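Local structure of alternansucrase (Leuconostoc mesenteroides, 6HVG) at residues Q538-S541 / H542-P545; K934-N938 / Q939-A943; S1028-S1032 / V1033-N1037. The protein is a calcium-binding member of glycosyl hydrolase family 70, a large multidomain protein that combines a barrel-type family region with choline-binding-type repeats. All blocks are in the same frame, centred on the assembly; numbering follows the deposited sequence.

Interaction 1 (Q538-S541 / H542-P545)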
ATOM      1  N   GLN A 538      15.973 -15.472   7.915  1.00 49.37           N
ATOM      2  CA  GLN A 538      16.015 -16.446   9.012  1.00 48.16           C
ATOM      3  C   GLN A 538      17.426 -16.723   9.505  1.00 46.61           C
ATOM      4  O   GLN A 538      18.395 -16.538   8.777  1.00 46.19           O
ATOM      5  CB  GLN A 538      15.353 -17.741   8.573  1.00 48.67           C
ATOM      6  CG  GLN A 538      13.986 -17.559   7.933  1.00 50.73           C
ATOM      7  CD  GLN A 538      12.944 -16.995   8.876  1.00 53.62           C
ATOM      8  OE1 GLN A 538      12.822 -17.413  10.018  1.00 59.57           O
ATOM      9  NE2 GLN A 538      12.194 -16.018   8.397  1.00 57.38           N
ATOM     10  N   ASP A 539      17.523 -17.138  10.764  1.00 51.08           N
ATOM     11  CA  ASP A 539      18.791 -17.589  11.367  1.00 52.68           C
ATOM     12  C   ASP A 539      19.017 -19.034  11.009  1.00 53.23           C
ATOM     13  O   ASP A 539      18.360 -19.908  11.565  1.00 54.91           O
ATOM     14  CB  ASP A 539      18.761 -17.451  12.892  1.00 51.96           C
ATOM     15  CG  ASP A 539      18.785 -16.010  13.356  1.00 54.20           C
ATOM     16  OD1 ASP A 539      19.082 -15.101  12.552  1.00 54.32           O
ATOM     17  OD2 ASP A 539      18.528 -15.790  14.549  1.00 57.01           O
ATOM     18  N   ASP A 540      19.968 -19.272  10.103  1.00 53.81           N
ATOM     19  CA  ASP A 540      20.203 -20.591   9.541  1.00 55.04           C
ATOM     20  C   ASP A 540      21.717 -20.802   9.395  1.00 56.38           C
ATOM     21  O   ASP A 540      22.291 -20.641   8.312  1.00 54.95           O
ATOM     22  CB  ASP A 540      19.456 -20.689   8.207  1.00 56.58           C
ATOM     23  CG  ASP A 540      19.694 -22.003   7.462  1.00 61.21           C
ATOM     24  OD1 ASP A 540      20.277 -22.970   8.032  1.00 65.86           O
ATOM     25  OD2 ASP A 540      19.258 -22.052   6.285  1.00 58.98           O
ATOM     26  N   SER A 541      22.343 -21.161  10.517  1.00 54.94           N
ATOM     27  CA  SER A 541      23.789 -21.369  10.598  1.00 54.49           C
ATOM     28  C   SER A 541      24.349 -22.502   9.700  1.00 60.67           C
ATOM     29  O   SER A 541      25.513 -22.448   9.307  1.00 60.58           O
ATOM     30  CB  SER A 541      24.170 -21.641  12.044  1.00 53.20           C
ATOM     31  OG  SER A 541      23.469 -22.767  12.535  1.00 51.60           O
ATOM     32  N   HIS A 542      23.538 -23.507   9.355  1.00 63.30           N
ATOM     33  CA  HIS A 542      24.002 -24.582   8.475  1.00 62.12           C
ATOM     34  C   HIS A 542      24.245 -24.114   7.020  1.00 61.61           C
ATOM     35  O   HIS A 542      25.301 -24.381   6.446  1.00 63.95           O
ATOM     36  CB  HIS A 542      23.033 -25.766   8.496  1.00 65.56           C
ATOM     37  CG  HIS A 542      23.587 -27.002   7.846  1.00 80.27           C
ATOM     38  ND1 HIS A 542      23.150 -27.465   6.617  1.00 79.97           N
ATOM     39  CD2 HIS A 542      24.574 -27.849   8.237  1.00 86.81           C
ATOM     40  CE1 HIS A 542      23.837 -28.542   6.282  1.00 84.76           C
ATOM     41  NE2 HIS A 542      24.709 -28.796   7.246  1.00 91.19           N
ATOM     42  N   ARG A 543      23.280 -23.405   6.439  1.00 60.55           N
ATOM     43  CA  ARG A 543      23.328 -23.041   5.023  1.00 55.64           C
ATOM     44  C   ARG A 543      23.777 -21.616   4.734  1.00 60.59           C
ATOM     45  O   ARG A 543      24.321 -21.343   3.659  1.00 66.07           O
ATOM     46  CB  ARG A 543      21.958 -23.227   4.394  1.00 53.60           C
ATOM     47  CG  ARG A 543      21.488 -24.676   4.369  1.00 52.71           C
ATOM     48  CD  ARG A 543      20.175 -24.831   3.631  1.00 49.46           C
ATOM     49  NE  ARG A 543      19.129 -24.093   4.315  1.00 48.92           N
ATOM     50  CZ  ARG A 543      17.866 -24.029   3.923  1.00 48.94           C
ATOM     51  NH1 ARG A 543      17.448 -24.667   2.846  1.00 47.33           N
ATOM     52  NH2 ARG A 543      17.010 -23.301   4.624  1.00 53.98           N
ATOM     53  N   THR A 544      23.562 -20.701   5.671  1.00 61.54           N
ATOM     54  CA  THR A 544      23.740 -19.282   5.378  1.00 61.19           C
ATOM     55  C   THR A 544      24.245 -18.541   6.624  1.00 58.86           C
ATOM     56  O   THR A 544      23.648 -17.581   7.092  1.00 55.85           O
ATOM     57  CB  THR A 544      22.428 -18.708   4.785  1.00 60.27           C
ATOM     58  OG1 THR A 544      22.614 -17.346   4.443  1.00 77.75           O
ATOM     59  CG2 THR A 544      21.297 -18.800   5.744  1.00 58.04           C
ATOM     60  N   PRO A 545      25.382 -18.997   7.160  1.00 61.40           N
ATOM     61  CA  PRO A 545      25.868 -18.479   8.434  1.00 60.15           C
ATOM     62  C   PRO A 545      26.260 -16.975   8.422  1.00 55.92           C
ATOM     63  O   PRO A 545      26.177 -16.336   9.457  1.00 52.16           O
ATOM     64  CB  PRO A 545      27.075 -19.373   8.733  1.00 58.32           C
ATOM     65  CG  PRO A 545      27.578 -19.773   7.391  1.00 60.53           C
ATOM     66  CD  PRO A 545      26.378 -19.862   6.497  1.00 61.91           C
TER
HETATM   67  O   HOH W   1      21.064 -17.149   8.476  1.00 61.18           O

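Interaction 2 (K934-N938 / Q939-A943)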
ATOM      1  N   LYS A 934     -15.817  37.147  31.606  1.00 56.96           N
ATOM      2  CA  LYS A 934     -16.053  38.222  32.577  1.00 60.60           C
ATOM      3  C   LYS A 934     -14.796  39.041  32.901  1.00 61.03           C
ATOM      4  O   LYS A 934     -14.859  40.030  33.631  1.00 60.25           O
ATOM      5  CB  LYS A 934     -16.670  37.616  33.849  1.00 63.72           C
ATOM      6  CG  LYS A 934     -17.974  36.866  33.547  1.00 67.05           C
ATOM      7  CD  LYS A 934     -19.106  37.103  34.543  1.00 70.46           C
ATOM      8  CE  LYS A 934     -20.486  36.995  33.889  1.00 73.34           C
ATOM      9  NZ  LYS A 934     -20.772  35.604  33.434  1.00 74.95           N
ATOM     10  N   ALA A 935     -13.649  38.612  32.381  1.00 61.40           N
ATOM     11  CA  ALA A 935     -12.451  39.443  32.349  1.00 60.38           C
ATOM     12  C   ALA A 935     -12.472  40.458  31.209  1.00 58.49           C
ATOM     13  O   ALA A 935     -11.591  41.290  31.137  1.00 57.75           O
ATOM     14  CB  ALA A 935     -11.213  38.564  32.260  1.00 61.43           C
ATOM     15  N   HIS A 936     -13.475  40.397  30.334  1.00 58.24           N
ATOM     16  CA  HIS A 936     -13.586  41.327  29.213  1.00 58.91           C
ATOM     17  C   HIS A 936     -14.964  41.964  29.100  1.00 60.45           C
ATOM     18  O   HIS A 936     -15.540  41.983  28.013  1.00 59.38           O
ATOM     19  CB  HIS A 936     -13.258  40.599  27.912  1.00 58.19           C
ATOM     20  CG  HIS A 936     -11.869  40.067  27.870  1.00 57.07           C
ATOM     21  ND1 HIS A 936     -10.834  40.767  27.301  1.00 58.39           N
ATOM     22  CD2 HIS A 936     -11.338  38.918  28.341  1.00 56.67           C
ATOM     23  CE1 HIS A 936      -9.721  40.069  27.418  1.00 59.65           C
ATOM     24  NE2 HIS A 936     -10.002  38.940  28.037  1.00 57.60           N
ATOM     25  N   LYS A 937     -15.468  42.503  30.216  1.00 61.16           N
ATOM     26  CA  LYS A 937     -16.758  43.180  30.215  1.00 62.05           C
ATOM     27  C   LYS A 937     -16.633  44.484  29.458  1.00 63.08           C
ATOM     28  O   LYS A 937     -15.630  45.194  29.584  1.00 61.75           O
ATOM     29  CB  LYS A 937     -17.261  43.467  31.637  1.00 62.72           C
ATOM     30  CG  LYS A 937     -17.292  42.271  32.566  1.00 62.57           C
ATOM     31  CD  LYS A 937     -17.846  42.623  33.938  1.00 63.53           C
ATOM     32  CE  LYS A 937     -17.990  41.377  34.802  1.00 64.42           C
ATOM     33  NZ  LYS A 937     -18.104  41.686  36.245  1.00 65.47           N
ATOM     34  N   ASN A 938     -17.658  44.775  28.648  1.00 65.68           N
ATOM     35  CA  ASN A 938     -17.814  46.078  27.960  1.00 65.03           C
ATOM     36  C   ASN A 938     -16.690  46.468  26.980  1.00 64.96           C
ATOM     37  O   ASN A 938     -16.647  47.574  26.477  1.00 69.50           O
ATOM     38  CB  ASN A 938     -18.030  47.168  29.004  1.00 64.41           C
ATOM     39  CG  ASN A 938     -19.221  46.859  29.908  1.00 64.17           C
ATOM     40  OD1 ASN A 938     -19.072  46.729  31.126  1.00 61.49           O
ATOM     41  ND2 ASN A 938     -20.394  46.678  29.306  1.00 62.48           N
ATOM     42  N   GLN A 939     -15.830  45.514  26.666  1.00 64.92           N
ATOM     43  CA  GLN A 939     -14.667  45.749  25.831  1.00 64.30           C
ATOM     44  C   GLN A 939     -15.014  45.768  24.337  1.00 64.55           C
ATOM     45  O   GLN A 939     -15.924  45.079  23.891  1.00 65.96           O
ATOM     46  CB  GLN A 939     -13.646  44.641  26.087  1.00 63.31           C
ATOM     47  CG  GLN A 939     -12.310  44.856  25.414  1.00 62.25           C
ATOM     48  CD  GLN A 939     -11.176  44.211  26.176  1.00 64.65           C
ATOM     49  OE1 GLN A 939     -11.387  43.510  27.169  1.00 62.21           O
ATOM     50  NE2 GLN A 939      -9.960  44.448  25.712  1.00 69.81           N
ATOM     51  N   LEU A 940     -14.260  46.545  23.570  1.00 64.34           N
ATOM     52  CA  LEU A 940     -14.422  46.595  22.127  1.00 61.58           C
ATOM     53  C   LEU A 940     -13.550  45.546  21.499  1.00 60.92           C
ATOM     54  O   LEU A 940     -12.354  45.436  21.828  1.00 58.05           O
ATOM     55  CB  LEU A 940     -14.040  47.966  21.581  1.00 62.89           C
ATOM     56  CG  LEU A 940     -14.551  48.281  20.174  1.00 67.06           C
ATOM     57  CD1 LEU A 940     -16.069  48.420  20.178  1.00 71.57           C
ATOM     58  CD2 LEU A 940     -13.937  49.551  19.612  1.00 67.56           C
ATOM     59  N   TYR A 941     -14.150  44.766  20.605  1.00 60.03           N
ATOM     60  CA  TYR A 941     -13.441  43.737  19.851  1.00 60.00           C
ATOM     61  C   TYR A 941     -13.523  44.045  18.341  1.00 61.10           C
ATOM     62  O   TYR A 941     -14.477  44.653  17.882  1.00 64.54           O
ATOM     63  CB  TYR A 941     -14.029  42.355  20.160  1.00 58.54           C
ATOM     64  CG  TYR A 941     -13.510  41.734  21.433  1.00 56.06           C
ATOM     65  CD1 TYR A 941     -13.951  42.162  22.673  1.00 55.29           C
ATOM     66  CD2 TYR A 941     -12.575  40.713  21.398  1.00 54.95           C
ATOM     67  CE1 TYR A 941     -13.460  41.602  23.834  1.00 54.21           C
ATOM     68  CE2 TYR A 941     -12.087  40.144  22.558  1.00 53.85           C
ATOM     69  CZ  TYR A 941     -12.533  40.600  23.774  1.00 53.85           C
ATOM     70  OH  TYR A 941     -12.024  40.029  24.912  1.00 55.06           O
ATOM     71  N   ARG A 942     -12.493  43.645  17.595  1.00 59.10           N
ATOM     72  CA  ARG A 942     -12.469  43.801  16.141  1.00 58.49           C
ATOM     73  C   ARG A 942     -12.121  42.505  15.435  1.00 57.07           C
ATOM     74  O   ARG A 942     -11.381  41.683  15.961  1.00 54.43           O
ATOM     75  CB  ARG A 942     -11.472  44.882  15.716  1.00 60.80           C
ATOM     76  CG  ARG A 942      -9.992  44.611  16.000  1.00 58.98           C
ATOM     77  CD  ARG A 942      -9.285  43.907  14.861  1.00 59.24           C
ATOM     78  NE  ARG A 942      -7.831  43.872  15.046  1.00 60.28           N
ATOM     79  CZ  ARG A 942      -6.983  43.311  14.184  1.00 61.06           C
ATOM     80  NH1 ARG A 942      -7.430  42.681  13.095  1.00 63.57           N
ATOM     81  NH2 ARG A 942      -5.675  43.365  14.392  1.00 62.45           N
ATOM     82  N   ALA A 943     -12.666  42.330  14.240  1.00 56.94           N
ATOM     83  CA  ALA A 943     -12.441  41.126  13.456  1.00 55.45           C
ATOM     84  C   ALA A 943     -11.011  41.022  12.958  1.00 52.95           C
ATOM     85  O   ALA A 943     -10.433  41.999  12.543  1.00 50.00           O
ATOM     86  CB  ALA A 943     -13.414  41.091  12.276  1.00 55.47           C
TER

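Interaction 3 (S1028-S1032 / V1033-N1037)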
ATOM      1  N   SER A1028       8.855  20.040  38.218  1.00113.38           N
ATOM      2  CA  SER A1028       8.245  18.707  38.397  1.00104.47           C
ATOM      3  C   SER A1028       9.227  17.611  38.842  1.00100.95           C
ATOM      4  O   SER A1028      10.333  17.502  38.307  1.00 99.30           O
ATOM      5  CB  SER A1028       7.632  18.259  37.075  1.00 97.39           C
ATOM      6  OG  SER A1028       8.688  17.986  36.178  1.00 99.73           O
ATOM      7  N   ASN A1029       8.787  16.789  39.793  1.00 94.11           N
ATOM      8  CA  ASN A1029       9.516  15.595  40.217  1.00 89.38           C
ATOM      9  C   ASN A1029       9.022  14.333  39.495  1.00 89.77           C
ATOM     10  O   ASN A1029       9.468  13.212  39.801  1.00 84.00           O
ATOM     11  CB  ASN A1029       9.367  15.408  41.735  1.00 89.90           C
ATOM     12  CG  ASN A1029       8.044  14.736  42.125  1.00 87.14           C
ATOM     13  OD1 ASN A1029       6.975  15.132  41.657  1.00 86.70           O
ATOM     14  ND2 ASN A1029       8.117  13.710  42.979  1.00 79.36           N
ATOM     15  N   ASP A1030       8.102  14.518  38.545  1.00 88.11           N
ATOM     16  CA  ASP A1030       7.434  13.397  37.858  1.00 85.17           C
ATOM     17  C   ASP A1030       8.325  12.551  36.949  1.00 75.74           C
ATOM     18  O   ASP A1030       7.893  11.503  36.528  1.00 70.99           O
ATOM     19  CB  ASP A1030       6.214  13.887  37.063  1.00 87.24           C
ATOM     20  CG  ASP A1030       6.572  14.888  35.963  1.00 89.61           C
ATOM     21  OD1 ASP A1030       7.667  15.493  36.011  1.00 92.74           O
ATOM     22  OD2 ASP A1030       5.744  15.063  35.045  1.00 83.18           O
ATOM     23  N   GLY A1031       9.525  13.021  36.607  1.00 70.78           N
ATOM     24  CA  GLY A1031      10.481  12.225  35.817  1.00 68.83           C
ATOM     25  C   GLY A1031      10.365  12.505  34.313  1.00 70.28           C
ATOM     26  O   GLY A1031      11.291  12.205  33.532  1.00 68.01           O
ATOM     27  N   SER A1032       9.216  13.078  33.926  1.00 62.54           N
ATOM     28  CA  SER A1032       8.867  13.368  32.557  1.00 59.17           C
ATOM     29  C   SER A1032       9.708  14.505  31.972  1.00 54.14           C
ATOM     30  O   SER A1032      10.232  15.343  32.697  1.00 52.81           O
ATOM     31  CB  SER A1032       7.364  13.682  32.496  1.00 60.79           C
ATOM     32  OG  SER A1032       6.948  14.014  31.182  1.00 63.96           O
ATOM     33  N   VAL A1033       9.835  14.505  30.647  1.00 49.07           N
ATOM     34  CA  VAL A1033      10.560  15.517  29.913  1.00 48.70           C
ATOM     35  C   VAL A1033       9.615  16.666  29.541  1.00 47.72           C
ATOM     36  O   VAL A1033       9.716  17.749  30.108  1.00 49.65           O
ATOM     37  CB  VAL A1033      11.228  14.920  28.654  1.00 47.59           C
ATOM     38  CG1 VAL A1033      11.816  16.003  27.754  1.00 48.38           C
ATOM     39  CG2 VAL A1033      12.309  13.950  29.058  1.00 48.83           C
ATOM     40  N   PHE A1034       8.730  16.441  28.578  1.00 45.76           N
ATOM     41  CA  PHE A1034       7.818  17.485  28.161  1.00 45.02           C
ATOM     42  C   PHE A1034       6.625  17.596  29.106  1.00 44.11           C
ATOM     43  O   PHE A1034       6.210  16.616  29.729  1.00 44.71           O
ATOM     44  CB  PHE A1034       7.376  17.273  26.714  1.00 43.11           C
ATOM     45  CG  PHE A1034       8.466  17.529  25.728  1.00 41.94           C
ATOM     46  CD1 PHE A1034       8.929  18.817  25.517  1.00 43.59           C
ATOM     47  CD2 PHE A1034       9.057  16.486  25.033  1.00 40.94           C
ATOM     48  CE1 PHE A1034       9.956  19.050  24.609  1.00 45.42           C
ATOM     49  CE2 PHE A1034      10.081  16.699  24.138  1.00 39.27           C
ATOM     50  CZ  PHE A1034      10.529  17.977  23.910  1.00 42.99           C
ATOM     51  N   HIS A1035       6.102  18.817  29.219  1.00 44.46           N
ATOM     52  CA  HIS A1035       4.916  19.080  30.024  1.00 45.79           C
ATOM     53  C   HIS A1035       4.007  20.015  29.261  1.00 46.14           C
ATOM     54  O   HIS A1035       4.469  21.047  28.790  1.00 47.46           O
ATOM     55  CB  HIS A1035       5.285  19.683  31.383  1.00 46.93           C
ATOM     56  CG  HIS A1035       6.107  18.778  32.239  1.00 48.96           C
ATOM     57  ND1 HIS A1035       7.481  18.855  32.279  1.00 51.97           N
ATOM     58  CD2 HIS A1035       5.761  17.749  33.042  1.00 49.63           C
ATOM     59  CE1 HIS A1035       7.947  17.917  33.080  1.00 52.08           C
ATOM     60  NE2 HIS A1035       6.923  17.221  33.540  1.00 52.63           N
ATOM     61  N   SER A1036       2.726  19.655  29.142  1.00 45.79           N
ATOM     62  CA  SER A1036       1.783  20.490  28.426  1.00 45.91           C
ATOM     63  C   SER A1036       1.437  21.644  29.340  1.00 47.88           C
ATOM     64  O   SER A1036       0.828  21.449  30.395  1.00 53.32           O
ATOM     65  CB  SER A1036       0.516  19.719  28.032  1.00 46.55           C
ATOM     66  OG  SER A1036      -0.243  20.457  27.073  1.00 47.37           O
ATOM     67  N   ASN A1037       1.855  22.839  28.944  1.00 46.70           N
ATOM     68  CA  ASN A1037       1.573  24.046  29.686  1.00 46.18           C
ATOM     69  C   ASN A1037       1.701  25.248  28.770  1.00 45.02           C
ATOM     70  O   ASN A1037       1.945  25.086  27.585  1.00 42.77           O
ATOM     71  CB  ASN A1037       2.489  24.151  30.904  1.00 47.81           C
ATOM     72  CG  ASN A1037       3.964  24.082  30.555  1.00 48.42           C
ATOM     73  OD1 ASN A1037       4.417  24.669  29.573  1.00 58.58           O
ATOM     74  ND2 ASN A1037       4.724  23.416  31.393  1.00 45.06           N
TER

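Interaction 1 (Q538-S541 / H542-P545)
Asp-540 holds its carboxylate anti to its backbone N (chi1 176°), and the chain of Arg-543 bends at chi3 (-63°). Together these torsions bring the guanidinium round to the acid three residues earlier. The result is a salt bridge made side-on. NE and NH2 of Arg-543 both donate to Asp-540 OD2, with NE at 2.8 Å and NH2 at 3.1 Å. OD2 lies near the guanidinium plane. It takes NE on its syn lone pair, while NH2 meets it from above the carboxylate plane. The two planes are 49° apart. Thr-1171 OG1 also hydrogen-bonds OD2, and Asn-1189 O hydrogen-bonds Arg-543 NH2. Asp-540 OD1 turns to the backbone and accepts a weak bond from Arg-543 N at 3.4 Å.

Thr-544 N donates to Asp-540 O at 2.9 Å, and Thr-544 CG2 packs against Asp-540 CB. The Thr-544 hydroxyl bonds to Val-1169 O. One water accepts from Asp-540 N and donates to Gln-538 O and Thr-544 O, bridging the two ends of the turn. The bond from residue 544 back to residue 540 closes an alpha-turn, here just after strand 534-537 and held against strand 1166-1175 of the same antiparallel sheet.

Interaction 2 (K934-N938 / Q939-A943)
His-936 and Gln-939 are the two ends of a type II beta turn that leads into strand 940-947. Asn-938, third in the turn, has the positive phi (61°) that this type of turn requires. The strand belongs to a large antiparallel sheet within the family 70 region.

One side-chain hydrogen bond spans the turn. His-936 ND1 donates to Gln-939 OE1 at 2.8 Å. The two side chains lie side by side and point the same way. The ring and amide planes are only modestly turned from each other. ND1 sits above the carbonyl plane of the amide, and OE1 is tilted by 21° from the imidazole plane. Gln-939 has CG anti to its backbone N (chi1 -173°) and runs extended from there, which carries the amide alongside the ring. The amide is held by its nitrogen as well: NE2 hydrogen-bonds Lys-906 O.

The aromatic contact is an offset edge-to-face pair. Tyr-941 turns its edge toward the face of His-936, with centroids 5.8 Å apart. Its hydroxyl leads and lies over one face of the imidazole. The histidine thus meets Gln-939 at its edge and Tyr-941 over a face.

Backbone pairing starts within the turn, with Gln-939 on Thr-966, and goes on with Tyr-941 on Leu-964. The other ring nitrogen is held as well: His-936 NE2 hydrogen-bonds Phe-886 O.

Interaction 3 (S1028-S1032 / V1033-N1037)
From Asp-1030 to His-1035 the backbone curves round in an open bend without regular helix or strand, passing through Gly-1031 at a positive phi (93°) that suits a glycine. Across this bend the two side chains come from opposite directions and meet in a histidine-carboxylate hydrogen bond. His-1035 NE2 donates to both oxygens of Asp-1030, at 2.9 Å to OD2 and 3.1 Å to OD1. Each oxygen offers its syn lone pair. Both lie in the ring plane or close to it, and the carboxylate is turned only 27° from the imidazole. The bond is therefore forked and nearly flat. The CB of Asp-1030 already points to segment 1033-1037, and CG between the backbone N and the carbonyl carbon (chi1 61°) sets the carboxylate before NE2.

The carboxylate has further partners. Ser-1028 OG donates to Asp-1030 OD1 at 2.7 Å, although Ser-1028 is poorly ordered. Lys-741 forms a salt bridge with OD2. At the other side of the imidazole, ND1 hydrogen-bonds Asp-648 OD1. A carboxylate at each nitrogen may favour the charged ring, though Lys-741 would offset part of that effect. Ser-1032 CB packs 3.7 Å from His-1035 NE2, while its hydroxyl has Gly-673 O as its main partner, with Phe-1034 O also in reach; which takes the proton is not settled.

The stretch lies between strand 1003-1009 and helix 1038-1041. Val-1033 and Phe-1034 pack on helix 648-652, and Phe-1034 also touches Leu-1040. Asn-1037 then occupies the N-cap of helix 1038-1041, its OD1 bonded to Leu-1040 N.

Overall arrangement
All three are local contacts within the family 70 range, and they follow one another along the chain. Interaction 1 adjoins the six-stranded antiparallel sheet that includes strand 534-537. Interaction 2 opens strand 940-947 of a different antiparallel sheet. Interaction 3 follows strand 1003-1009 of that second sheet and leads to helix 1038-1041, just before strand 1045-1047 of the eight-stranded parallel sheet. Interactions 1 and 2 lie on opposite sides of the chain's centre, with their own centres 75 Å apart. Interactions 2 and 3 share one side, 35 Å apart between centres. None touches another; each ties together its own short piece of chain in a separate part of this large protein.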